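Pyruvate kinase (Pseudomonas aeruginosa, PDB 6QXL) probably catalyses the last step of glycolysis, transferring the phosphoryl group of phosphoenolpyruvate to ADP to yield pyruvate and ATP, with help from magnesium and potassium ions. Local coordinates at residues 92-97 and 125-130; 232-237 and 264-269; 285-288 and 294-297; 349-354 and 394-399; 377-382 and 448-453. All coordinates share one frame; numbering follows the deposited sequence.

Contact 1: residues 92-97 and 125-130; sequences FRFSTS and LLLDDG
Phe-94 and Leu-125 mark the closest approach of two strand ends whose backbones stay well apart, their CA atoms 10.8 Å from each other. No hydrogen bond crosses a gap of this width, and side chains alone fill it. Beyond Phe-94 the first strand runs into an ST turn, in which the backbone N of Ser-97 donates to Ser-95 OG at 3.2 Å. The second strand turns back after Leu-127, whose carbonyl takes a weak bond from the N of Gly-130.

Phe-94 is the single bridge. Its CG stands beside the backbone N and anti to the carbonyl carbon (chi1 -58°), which sends the ring across the gap toward the two leucines. Each leucine meets different ring carbons: Leu-125 CD1 lies 3.9 Å from Phe-94 CE2, whereas Leu-127 CD2 comes to 3.8 Å from Phe-94 CE1. Leu-127 CD1 adds a further touch at Phe-94 CZ, 4.0 Å away. Both leucines approach the ring obliquely. Within its own strand, Phe-92 brings CD2 over one face of the Phe-94 ring, 3.9 Å above the plane, while Phe-94 CE1 sits in plane at the edge of the Phe-92 ring.

The contact belongs to the small beta domain that pyruvate kinases carry inserted in the barrel. Strands 132-139 and 143-148 come between the two contact strands in the sheet; Met-134 packs on Phe-92, Phe-94 and Leu-127, Cys-146 on Phe-94, and strand 107-109 adds Val-108 beside the phenylalanines.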
# COMPACT_ATOMS: atom_id res chain seq x y z
N PHE A 92 56.42 -12.92 4.38
CA PHE A 92 56.42 -12.10 5.57
C PHE A 92 55.88 -12.87 6.75
O PHE A 92 55.00 -13.72 6.59
CB PHE A 92 55.63 -10.82 5.34
CG PHE A 92 55.86 -9.77 6.37
CD1 PHE A 92 57.02 -9.01 6.32
CD2 PHE A 92 54.97 -9.57 7.42
CE1 PHE A 92 57.27 -8.05 7.31
CE2 PHE A 92 55.21 -8.62 8.39
CZ PHE A 92 56.37 -7.85 8.33
N ARG A 93 56.39 -12.56 7.94
CA ARG A 93 56.06 -13.31 9.14
C ARG A 93 55.63 -12.42 10.28
O ARG A 93 56.19 -11.33 10.48
CB ARG A 93 57.28 -14.12 9.60
CG ARG A 93 57.63 -15.29 8.73
CD ARG A 93 58.84 -16.04 9.28
NE ARG A 93 60.06 -15.26 9.32
CZ ARG A 93 60.83 -15.03 10.42
NH1 ARG A 93 60.47 -15.46 11.61
NH2 ARG A 93 61.94 -14.34 10.32
N PHE A 94 54.66 -12.91 11.04
CA PHE A 94 54.22 -12.28 12.27
C PHE A 94 54.61 -13.23 13.42
O PHE A 94 54.14 -14.37 13.43
CB PHE A 94 52.72 -12.07 12.25
CG PHE A 94 52.25 -11.24 11.10
CD1 PHE A 94 52.33 -9.86 11.16
CD2 PHE A 94 51.73 -11.83 9.95
CE1 PHE A 94 51.92 -9.09 10.10
CE2 PHE A 94 51.33 -11.03 8.88
CZ PHE A 94 51.43 -9.66 8.98
N SER A 95 55.47 -12.77 14.35
CA SER A 95 56.03 -13.67 15.34
C SER A 95 55.89 -13.13 16.75
O SER A 95 56.34 -11.97 17.05
CB SER A 95 57.53 -13.97 15.07
OG SER A 95 58.05 -14.88 16.03
N THR A 96 55.41 -13.96 17.65
CA THR A 96 55.35 -13.61 19.06
C THR A 96 56.70 -13.68 19.72
O THR A 96 56.89 -13.07 20.77
CB THR A 96 54.38 -14.55 19.82
OG1 THR A 96 54.82 -15.87 19.67
CG2 THR A 96 52.94 -14.39 19.28
N SER A 97 57.65 -14.36 19.14
CA SER A 97 59.00 -14.46 19.71
C SER A 97 60.00 -13.46 19.08
O SER A 97 61.13 -13.32 19.51
CB SER A 97 59.50 -15.93 19.64
OG SER A 97 59.61 -16.36 18.35
N LEU A 125 44.77 -12.02 5.91
CA LEU A 125 44.95 -11.00 6.93
C LEU A 125 45.03 -9.65 6.25
O LEU A 125 45.66 -9.50 5.21
CB LEU A 125 46.23 -11.25 7.71
CG LEU A 125 46.32 -12.58 8.45
CD1 LEU A 125 47.80 -12.77 8.93
CD2 LEU A 125 45.24 -12.67 9.53
N LEU A 126 44.36 -8.66 6.84
CA LEU A 126 44.29 -7.32 6.29
C LEU A 126 44.93 -6.35 7.28
O LEU A 126 44.59 -6.33 8.46
CB LEU A 126 42.84 -6.94 6.03
CG LEU A 126 42.23 -7.57 4.76
CD1 LEU A 126 41.73 -8.99 4.91
CD2 LEU A 126 41.09 -6.81 4.20
N LEU A 127 45.88 -5.58 6.78
CA LEU A 127 46.63 -4.64 7.61
C LEU A 127 46.38 -3.22 7.12
O LEU A 127 46.15 -3.00 5.92
CB LEU A 127 48.12 -4.92 7.54
CG LEU A 127 48.55 -6.23 8.21
CD1 LEU A 127 48.72 -7.30 7.17
CD2 LEU A 127 49.79 -6.04 9.11
N ASP A 128 46.44 -2.26 8.06
CA ASP A 128 46.22 -0.86 7.75
C ASP A 128 44.88 -0.64 7.04
O ASP A 128 44.82 -0.11 5.93
CB ASP A 128 47.38 -0.28 6.91
CG ASP A 128 47.39 1.25 6.90
OD1 ASP A 128 46.51 1.88 7.54
OD2 ASP A 128 48.27 1.82 6.25
N ASP A 129 43.80 -1.09 7.70
CA ASP A 129 42.44 -0.89 7.19
C ASP A 129 42.22 -1.52 5.81
O ASP A 129 41.42 -1.03 5.02
CB ASP A 129 42.03 0.61 7.14
CG ASP A 129 42.03 1.31 8.50
OD1 ASP A 129 41.95 0.61 9.54
OD2 ASP A 129 42.21 2.58 8.47
N GLY A 130 42.92 -2.62 5.53
CA GLY A 130 42.81 -3.29 4.24
C GLY A 130 43.80 -2.91 3.17
O GLY A 130 43.79 -3.52 2.11

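Contact 2: residues 232-237 and 264-269; sequences DALDGL and QKKIIL
Neighbouring helices on the outside of the (beta/alpha)8 barrel meet here, where Leu-234 of helix 231-239 reaches Lys-266 and Ile-267 of helix 260-273. Strand 243-247 and the short helix 248-255 lie between them along the chain. The CA atoms of Leu-234 and Ile-267 are 7.8 Å apart.

Leu-234 does the reaching with both branches. With CG anti to the backbone N (chi1 178°), the isobutyl group projects into the groove between the helices and forks over two consecutive residues of the partner. CD1 lies 4.1 Å from Ile-267 CG1, the two side chains crossing at about a right angle. CD2 rests 4.2 Å from Lys-266 CG, on the aliphatic base of that chain. Farther out, the lysine bends at chi2 and chi3, and its NZ makes a salt bridge with Asp-231, just ahead of the first segment. Ile-267 also packs on Val-244, Val-246 and Ile-222 of the barrel strands, so Leu-234 adds to a hydrophobic layer already lying between helices and barrel wall.

With only methyl and methylene groups touching across the segments, no directional bond sets the spacing of the two helices at this point; dispersion and the exclusion of water should do most of the work. Charge enters at the solvent-facing rim, where the Lys-266 to Asp-231 pair and a hydrogen bond between Asp-235 OD1 and His-270 ND1 tie the same helix pair together.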
# COMPACT_ATOMS: atom_id res chain seq x y z
N ASP A 232 18.62 -11.16 15.78
CA ASP A 232 18.69 -11.19 17.25
C ASP A 232 20.00 -10.67 17.78
O ASP A 232 20.02 -9.90 18.72
CB ASP A 232 18.38 -12.59 17.79
CG ASP A 232 16.87 -12.91 17.74
OD1 ASP A 232 16.08 -12.10 17.18
OD2 ASP A 232 16.47 -13.96 18.28
N ALA A 233 21.10 -11.07 17.15
CA ALA A 233 22.42 -10.55 17.53
C ALA A 233 22.44 -9.01 17.45
O ALA A 233 22.78 -8.33 18.41
CB ALA A 233 23.49 -11.16 16.66
N LEU A 234 22.04 -8.48 16.30
CA LEU A 234 22.07 -7.05 16.07
C LEU A 234 21.11 -6.31 17.01
O LEU A 234 21.51 -5.37 17.68
CB LEU A 234 21.71 -6.76 14.61
CG LEU A 234 21.66 -5.29 14.22
CD1 LEU A 234 23.03 -4.64 14.34
CD2 LEU A 234 21.12 -5.13 12.83
N ASP A 235 19.86 -6.75 17.05
CA ASP A 235 18.85 -6.08 17.88
C ASP A 235 19.21 -6.12 19.37
O ASP A 235 18.95 -5.17 20.11
CB ASP A 235 17.45 -6.66 17.63
CG ASP A 235 16.84 -6.22 16.28
OD1 ASP A 235 17.56 -5.65 15.44
OD2 ASP A 235 15.63 -6.46 16.05
N GLY A 236 19.83 -7.22 19.80
CA GLY A 236 20.29 -7.33 21.18
C GLY A 236 21.32 -6.27 21.50
O GLY A 236 21.23 -5.58 22.52
N LEU A 237 22.28 -6.14 20.61
CA LEU A 237 23.33 -5.14 20.77
C LEU A 237 22.79 -3.73 20.72
O LEU A 237 23.20 -2.87 21.50
CB LEU A 237 24.38 -5.37 19.69
CG LEU A 237 25.70 -4.66 19.73
CD1 LEU A 237 26.30 -4.66 21.12
CD2 LEU A 237 26.60 -5.43 18.75
N GLN A 264 24.36 -1.55 6.19
CA GLN A 264 24.22 -0.17 6.57
C GLN A 264 22.75 0.20 6.71
O GLN A 264 22.33 0.79 7.70
CB GLN A 264 24.91 0.78 5.59
CG GLN A 264 24.76 2.25 5.98
CD GLN A 264 25.41 3.20 4.99
OE1 GLN A 264 26.58 3.09 4.68
NE2 GLN A 264 24.65 4.17 4.52
N LYS A 265 21.96 -0.19 5.72
CA LYS A 265 20.54 0.14 5.73
C LYS A 265 19.80 -0.58 6.85
O LYS A 265 18.94 0.03 7.50
CB LYS A 265 19.91 -0.13 4.37
CG LYS A 265 20.19 1.00 3.37
CD LYS A 265 20.18 0.55 1.93
CE LYS A 265 19.91 1.69 0.93
NZ LYS A 265 21.02 2.69 0.80
N LYS A 266 20.16 -1.84 7.10
CA LYS A 266 19.51 -2.57 8.17
C LYS A 266 19.82 -1.96 9.53
O LYS A 266 18.92 -1.73 10.33
CB LYS A 266 19.91 -4.06 8.13
CG LYS A 266 19.18 -4.92 9.16
CD LYS A 266 18.60 -6.28 8.61
CE LYS A 266 19.57 -7.43 8.47
NZ LYS A 266 18.71 -8.60 8.24
N ILE A 267 21.09 -1.66 9.77
CA ILE A 267 21.50 -1.12 11.06
C ILE A 267 20.75 0.20 11.34
O ILE A 267 20.22 0.39 12.42
CB ILE A 267 23.01 -0.88 11.11
CG1 ILE A 267 23.77 -2.20 11.07
CG2 ILE A 267 23.38 -0.12 12.37
CD1 ILE A 267 25.23 -2.05 10.67
N ILE A 268 20.71 1.09 10.36
CA ILE A 268 20.06 2.37 10.55
C ILE A 268 18.59 2.16 10.89
O ILE A 268 18.08 2.73 11.85
CB ILE A 268 20.21 3.26 9.31
CG1 ILE A 268 21.65 3.72 9.18
CG2 ILE A 268 19.28 4.45 9.38
CD1 ILE A 268 22.00 4.27 7.82
N LEU A 269 17.92 1.32 10.11
CA LEU A 269 16.50 1.08 10.32
C LEU A 269 16.23 0.43 11.68
O LEU A 269 15.36 0.87 12.43
CB LEU A 269 15.95 0.23 9.20
CG LEU A 269 14.45 -0.09 9.28
CD1 LEU A 269 13.59 1.16 9.01
CD2 LEU A 269 14.12 -1.23 8.32

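Contact 3: residues 285-288 and 294-297; sequences MESM and PTRA
Pro-294 packing on Met-285 and Met-288 is a contact within a single connection of the barrel, the loop that leads from strand 277-281 to helix 296-307. Five residues separate the segments, and the loop folds back so that the proline lies beside both methionines.

Met-285 bends at chi3 to lay its methyl against the ring, with CE 3.8 Å from Pro-294 CB and 4.0 Å from Pro-294 CG. Met-288 uses its middle, CG and SD both lying 3.8 Å from Pro-294 N, with SD 3.9 Å from Pro-294 CD. Both thioethers run alongside the proline, pointing the same way as its ring. A bond of 2.8 Å from Met-288 N to Met-285 O closes the turn that brings the two methionines to the same neighbour.

The polar half of the contact lies at the helix start. Thr-295 occupies the N-cap position, and its backbone N donates to Glu-298 OE1, three residues on, while the threonine side chain makes no capping bond. The same carboxylate oxygen is hydrogen-bonded to Ser-287 OG, which lies 3.4 Å from Thr-295 OG1, so Glu-298 links both segments from outside.

Met-288 is also packed against Glu-327, Ala-328 and Ala-331 of helix 325-340. One residue past the cap, Arg-296 donates from NE and NH1 to the carbonyls of Arg-248 and Gly-249 of a neighbouring subunit.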
# COMPACT_ATOMS: atom_id res chain seq x y z
N MET A 285 34.35 10.89 2.86
CA MET A 285 34.93 11.90 1.98
C MET A 285 36.45 11.79 1.90
O MET A 285 37.15 12.79 1.86
CB MET A 285 34.47 13.27 2.43
CG MET A 285 32.97 13.44 2.29
SD MET A 285 32.51 15.17 2.32
CE MET A 285 31.27 15.21 1.03
N GLU A 286 36.94 10.56 1.83
CA GLU A 286 38.37 10.27 1.94
C GLU A 286 39.26 11.11 1.00
O GLU A 286 40.33 11.56 1.40
CB GLU A 286 38.62 8.78 1.69
CG GLU A 286 39.97 8.28 2.19
CD GLU A 286 40.01 7.99 3.68
OE1 GLU A 286 39.14 8.48 4.45
OE2 GLU A 286 40.92 7.26 4.13
N SER A 287 38.81 11.35 -0.22
CA SER A 287 39.64 12.09 -1.15
C SER A 287 40.00 13.49 -0.62
O SER A 287 40.99 14.07 -1.04
CB SER A 287 38.98 12.20 -2.52
OG SER A 287 38.06 13.27 -2.56
N MET A 288 39.19 14.01 0.29
CA MET A 288 39.43 15.34 0.86
C MET A 288 40.57 15.40 1.87
O MET A 288 40.92 16.46 2.33
CB MET A 288 38.15 15.92 1.48
CG MET A 288 37.06 16.18 0.42
SD MET A 288 35.77 17.30 0.96
CE MET A 288 36.66 18.84 0.92
N PRO A 294 35.21 17.07 -2.75
CA PRO A 294 34.95 15.64 -2.79
C PRO A 294 34.69 15.11 -4.20
O PRO A 294 34.35 15.85 -5.09
CB PRO A 294 33.70 15.53 -1.91
CG PRO A 294 32.93 16.76 -2.25
CD PRO A 294 33.97 17.81 -2.44
N THR A 295 34.81 13.82 -4.35
CA THR A 295 34.45 13.08 -5.55
C THR A 295 32.91 12.94 -5.63
O THR A 295 32.20 13.07 -4.61
CB THR A 295 35.09 11.58 -5.22
OG1 THR A 295 36.55 11.65 -5.16
CG2 THR A 295 34.78 10.48 -6.16
N ARG A 296 32.40 12.63 -6.81
CA ARG A 296 30.99 12.38 -6.96
C ARG A 296 30.54 11.15 -6.16
O ARG A 296 29.43 11.10 -5.64
CB ARG A 296 30.60 12.19 -8.43
CG ARG A 296 30.93 13.36 -9.35
CD ARG A 296 30.08 14.53 -9.02
NE ARG A 296 30.25 15.58 -10.02
CZ ARG A 296 30.96 16.68 -9.82
NH1 ARG A 296 31.07 17.58 -10.80
NH2 ARG A 296 31.52 16.93 -8.64
N ALA A 297 31.41 10.16 -6.05
CA ALA A 297 31.07 8.99 -5.24
C ALA A 297 30.90 9.37 -3.78
O ALA A 297 30.01 8.88 -3.11
CB ALA A 297 32.10 7.89 -5.39

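Contact 4: residues 349-354 and 394-399; sequences SHRLGQ and SRIRSS
His-350 and Ile-396 bring two irregular loop segments to a CA separation of 6.8 Å, one of them going on into a type II beta turn from Arg-351 to Gln-354 closed by a 3.1 Å bond from Gln-354 N to Arg-351 O. No hydrogen bond passes between the segments.

Ile-396 is the centre of the contact and uses its two branches on two different residues. Its CG2 meets the imidazole of His-350 obliquely, 3.8 Å from ND1, with the two side chains nearly at right angles. Its CD1 lies over one face of the Arg-351 guanidinium, 3.9 Å from NE. An extended chain (chi2 -179°) carries Arg-351 past the isoleucine as far as Arg-395, where NH2 comes within 3.8 Å of the aliphatic CB.

The two arginines run alongside each other in the same direction, their guanidinium planes 83° apart, with Arg-351 NH2 6.4 Å from Arg-395 NE. Each has its own polar partners. Arg-351 NH2 bonds to Asn-275 OD1. Arg-395, bent at chi2 and chi3, folds its NH2 back to Ser-394 OG at 2.9 Å, nearly straight at 170° and in the guanidinium plane; a salt bridge to Asp-311 probably offsets its charge.

The contact also reaches a subunit interface, since His-350 O is bonded by Tyr-369 OH of a neighbouring subunit. Asn-275 and Asp-311 precede barrel strands, and through these partners the contact lies where the C-terminal alpha/beta domain of the pyruvate kinase fold meets the barrel.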
# COMPACT_ATOMS: atom_id res chain seq x y z
N SER A 349 5.22 7.11 7.48
CA SER A 349 4.07 6.22 7.72
C SER A 349 3.55 6.28 9.19
O SER A 349 2.50 5.72 9.50
CB SER A 349 4.44 4.79 7.36
OG SER A 349 5.42 4.27 8.27
N HIS A 350 4.31 6.94 10.07
CA HIS A 350 3.90 7.21 11.45
C HIS A 350 3.62 5.98 12.31
O HIS A 350 2.78 6.02 13.22
CB HIS A 350 2.75 8.23 11.54
CG HIS A 350 3.12 9.58 11.00
ND1 HIS A 350 3.80 10.55 11.71
CD2 HIS A 350 2.94 10.07 9.76
CE1 HIS A 350 4.00 11.58 10.93
NE2 HIS A 350 3.48 11.35 9.75
N ARG A 351 4.34 4.90 12.00
CA ARG A 351 4.23 3.64 12.73
C ARG A 351 2.78 3.11 12.82
O ARG A 351 2.41 2.51 13.82
CB ARG A 351 4.88 3.79 14.11
CG ARG A 351 6.36 4.16 14.01
CD ARG A 351 7.01 4.29 15.38
NE ARG A 351 8.48 4.33 15.30
CZ ARG A 351 9.30 4.42 16.34
NH1 ARG A 351 8.80 4.52 17.58
NH2 ARG A 351 10.61 4.41 16.16
N LEU A 352 2.01 3.34 11.74
CA LEU A 352 0.63 2.84 11.66
C LEU A 352 0.57 1.34 11.86
O LEU A 352 1.43 0.60 11.37
CB LEU A 352 -0.03 3.20 10.33
CG LEU A 352 -1.12 4.27 10.37
CD1 LEU A 352 -0.66 5.61 10.93
CD2 LEU A 352 -1.63 4.48 8.95
N GLY A 353 -0.44 0.91 12.61
CA GLY A 353 -0.64 -0.50 12.94
C GLY A 353 0.18 -1.01 14.10
O GLY A 353 -0.07 -2.12 14.55
N GLN A 354 1.14 -0.23 14.61
CA GLN A 354 2.02 -0.71 15.67
C GLN A 354 1.43 -0.44 17.06
O GLN A 354 0.42 0.24 17.19
CB GLN A 354 3.41 -0.11 15.52
CG GLN A 354 4.15 -0.61 14.29
CD GLN A 354 5.50 0.06 14.11
OE1 GLN A 354 6.19 0.36 15.09
NE2 GLN A 354 5.85 0.34 12.86
N SER A 394 12.36 12.48 17.02
CA SER A 394 13.28 12.53 15.89
C SER A 394 13.49 11.18 15.21
O SER A 394 14.14 11.12 14.17
CB SER A 394 14.61 13.13 16.34
OG SER A 394 15.20 12.36 17.36
N ARG A 395 12.92 10.10 15.76
CA ARG A 395 12.85 8.83 15.04
C ARG A 395 11.86 8.85 13.88
O ARG A 395 11.88 7.96 13.06
CB ARG A 395 12.45 7.68 15.95
CG ARG A 395 13.27 7.45 17.21
CD ARG A 395 14.74 7.39 16.97
NE ARG A 395 15.30 8.73 16.81
CZ ARG A 395 16.49 8.99 16.30
NH1 ARG A 395 17.27 8.00 15.87
NH2 ARG A 395 16.87 10.25 16.18
N ILE A 396 11.01 9.85 13.79
CA ILE A 396 9.97 9.90 12.78
C ILE A 396 10.39 10.84 11.67
O ILE A 396 10.82 11.96 11.93
CB ILE A 396 8.64 10.40 13.41
CG1 ILE A 396 8.21 9.48 14.54
CG2 ILE A 396 7.55 10.48 12.38
CD1 ILE A 396 8.06 8.05 14.13
N ARG A 397 10.24 10.39 10.43
CA ARG A 397 10.63 11.23 9.31
C ARG A 397 9.80 12.49 9.33
O ARG A 397 8.58 12.41 9.45
CB ARG A 397 10.43 10.53 7.98
CG ARG A 397 11.44 9.43 7.69
CD ARG A 397 11.00 8.62 6.47
NE ARG A 397 12.11 8.43 5.52
CZ ARG A 397 12.95 7.42 5.55
NH1 ARG A 397 12.83 6.44 6.45
NH2 ARG A 397 13.93 7.39 4.69
N SER A 398 10.45 13.63 9.21
CA SER A 398 9.78 14.91 9.14
C SER A 398 10.75 15.97 8.68
O SER A 398 11.96 15.76 8.68
CB SER A 398 9.24 15.29 10.53
OG SER A 398 8.68 16.59 10.53
N SER A 399 10.24 17.13 8.29
CA SER A 399 11.10 18.30 8.12
C SER A 399 10.81 19.43 9.12
O SER A 399 11.37 20.51 9.00
CB SER A 399 10.97 18.80 6.69
OG SER A 399 9.65 19.16 6.42

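Contact 5: residues 377-382 and 448-453; sequences IKAIIC and GVVTKG
No ring, carboxylate or other flat side-chain group takes part where Lys-378 and Ala-379 meet Val-450, so neither faces nor edges come into play and the touching surfaces are rounded aliphatic ones. One methyl makes the closest touches, with Val-449 alongside more loosely. Val-450 CG1 lies 4.2 Å from Ala-379 CB and equally far, 4.2 Å, from Lys-378 CB, settling between the first side-chain carbons of two successive residues. Its place follows from a chi1 of -58°, which sets CG1 beside the backbone N and anti to the carbonyl carbon.

That consecutive strand residues can both direct their CB atoms at one partner reflects a kink in the backbone: Lys-378 has a psi of -8°, far from the extended value, and the usual alternation of sides is interrupted there. Beyond its CB the lysine turns away from Val-450, bending at chi2 until NZ reaches the carbonyl of Pro-375 in a weak hydrogen bond. The CA atoms of Lys-378 and Val-450 are 6.8 Å apart.

In the C-terminal alpha/beta domain, strand 377-383 pairs in parallel with strand 455-461. Helix 436-446 makes the crossover from strand 421-425 to strand 455-461, and the contact lies where it returns to the sheet, beside strand 377-383. Gly-448, with its positive phi, ends the helix in a Schellman motif, and the chain then swings Val-450 inward. Leu-444 of the same helix packs on both Val-450 and Ala-379, while Asp-454 OD2 takes a hydrogen bond from the N of Thr-451.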
# COMPACT_ATOMS: atom_id res chain seq x y z
N ILE A 377 1.97 24.42 11.43
CA ILE A 377 2.94 24.18 12.48
C ILE A 377 4.35 24.34 11.94
O ILE A 377 4.72 23.65 11.02
CB ILE A 377 2.75 22.81 13.12
CG1 ILE A 377 1.47 22.83 13.94
CG2 ILE A 377 3.94 22.45 14.02
CD1 ILE A 377 0.91 21.46 14.24
N LYS A 378 5.11 25.26 12.52
CA LYS A 378 6.44 25.59 12.06
C LYS A 378 7.53 25.15 13.02
O LYS A 378 8.71 25.26 12.68
CB LYS A 378 6.56 27.10 11.84
CG LYS A 378 5.56 27.68 10.85
CD LYS A 378 5.74 27.19 9.42
CE LYS A 378 4.73 27.89 8.53
NZ LYS A 378 4.56 27.16 7.26
N ALA A 379 7.17 24.67 14.20
CA ALA A 379 8.17 24.21 15.15
C ALA A 379 7.55 23.39 16.25
O ALA A 379 6.36 23.47 16.48
CB ALA A 379 8.93 25.39 15.75
N ILE A 380 8.37 22.59 16.91
CA ILE A 380 7.95 21.82 18.07
C ILE A 380 8.80 22.22 19.25
O ILE A 380 10.01 22.07 19.23
CB ILE A 380 8.11 20.32 17.82
CG1 ILE A 380 7.22 19.90 16.64
CG2 ILE A 380 7.82 19.54 19.10
CD1 ILE A 380 7.22 18.44 16.37
N ILE A 381 8.15 22.74 20.29
CA ILE A 381 8.78 23.14 21.54
C ILE A 381 8.63 21.96 22.47
O ILE A 381 7.55 21.69 22.99
CB ILE A 381 8.11 24.41 22.10
CG1 ILE A 381 8.38 25.58 21.16
CG2 ILE A 381 8.62 24.74 23.50
CD1 ILE A 381 7.66 26.86 21.56
N CYS A 382 9.72 21.25 22.69
CA CYS A 382 9.69 20.08 23.53
C CYS A 382 10.44 20.38 24.82
O CYS A 382 11.67 20.42 24.84
CB CYS A 382 10.29 18.90 22.79
SG CYS A 382 10.30 17.42 23.81
N GLY A 448 13.93 34.34 15.15
CA GLY A 448 13.32 34.49 13.84
C GLY A 448 12.83 33.20 13.22
O GLY A 448 12.56 33.17 12.03
N VAL A 449 12.68 32.15 14.02
CA VAL A 449 12.19 30.84 13.55
C VAL A 449 10.69 30.87 13.30
O VAL A 449 10.20 30.21 12.39
CB VAL A 449 12.52 29.73 14.55
CG1 VAL A 449 11.88 28.40 14.13
CG2 VAL A 449 14.03 29.61 14.68
N VAL A 450 9.95 31.62 14.11
CA VAL A 450 8.52 31.74 13.95
C VAL A 450 8.13 33.22 14.01
O VAL A 450 8.81 34.01 14.66
CB VAL A 450 7.78 30.91 15.01
CG1 VAL A 450 8.16 29.42 14.94
CG2 VAL A 450 7.85 31.49 16.45
N THR A 451 7.02 33.54 13.37
CA THR A 451 6.47 34.90 13.43
C THR A 451 5.00 34.84 13.81
O THR A 451 4.40 33.77 13.94
CB THR A 451 6.64 35.60 12.06
OG1 THR A 451 5.88 36.82 12.01
CG2 THR A 451 6.17 34.75 10.91
N LYS A 452 4.42 36.02 14.03
CA LYS A 452 3.01 36.11 14.38
C LYS A 452 2.18 35.47 13.25
O LYS A 452 2.43 35.77 12.07
CB LYS A 452 2.61 37.56 14.59
CG LYS A 452 1.29 37.75 15.32
CD LYS A 452 0.79 39.16 15.33
CE LYS A 452 -0.50 39.20 16.17
NZ LYS A 452 -1.12 40.55 16.28
N GLY A 453 1.25 34.59 13.61
CA GLY A 453 0.43 33.88 12.63
C GLY A 453 0.80 32.42 12.44
O GLY A 453 -0.06 31.60 12.10

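Along the chain contacts 1, 2 and 3 follow one another without overlap, whereas contacts 4 and 5 interleave their segments. The order maps onto the domains: contact 1 lies in the inserted beta domain, contacts 2 and 3 in the connections and helices around the eight-stranded barrel, contact 4 where barrel and C-terminal domain meet, and contact 5 within that last domain. Contacts 1 and 5 are the farthest apart, about 57 Å between centres. Contact 4 is about 18 Å from contact 2 and 21 Å from contact 5, centre to centre, and lies between the domain with the magnesium site and the one that binds glucose 6-phosphate; contacts 3 and 4 also reach different subunits of the tetramer.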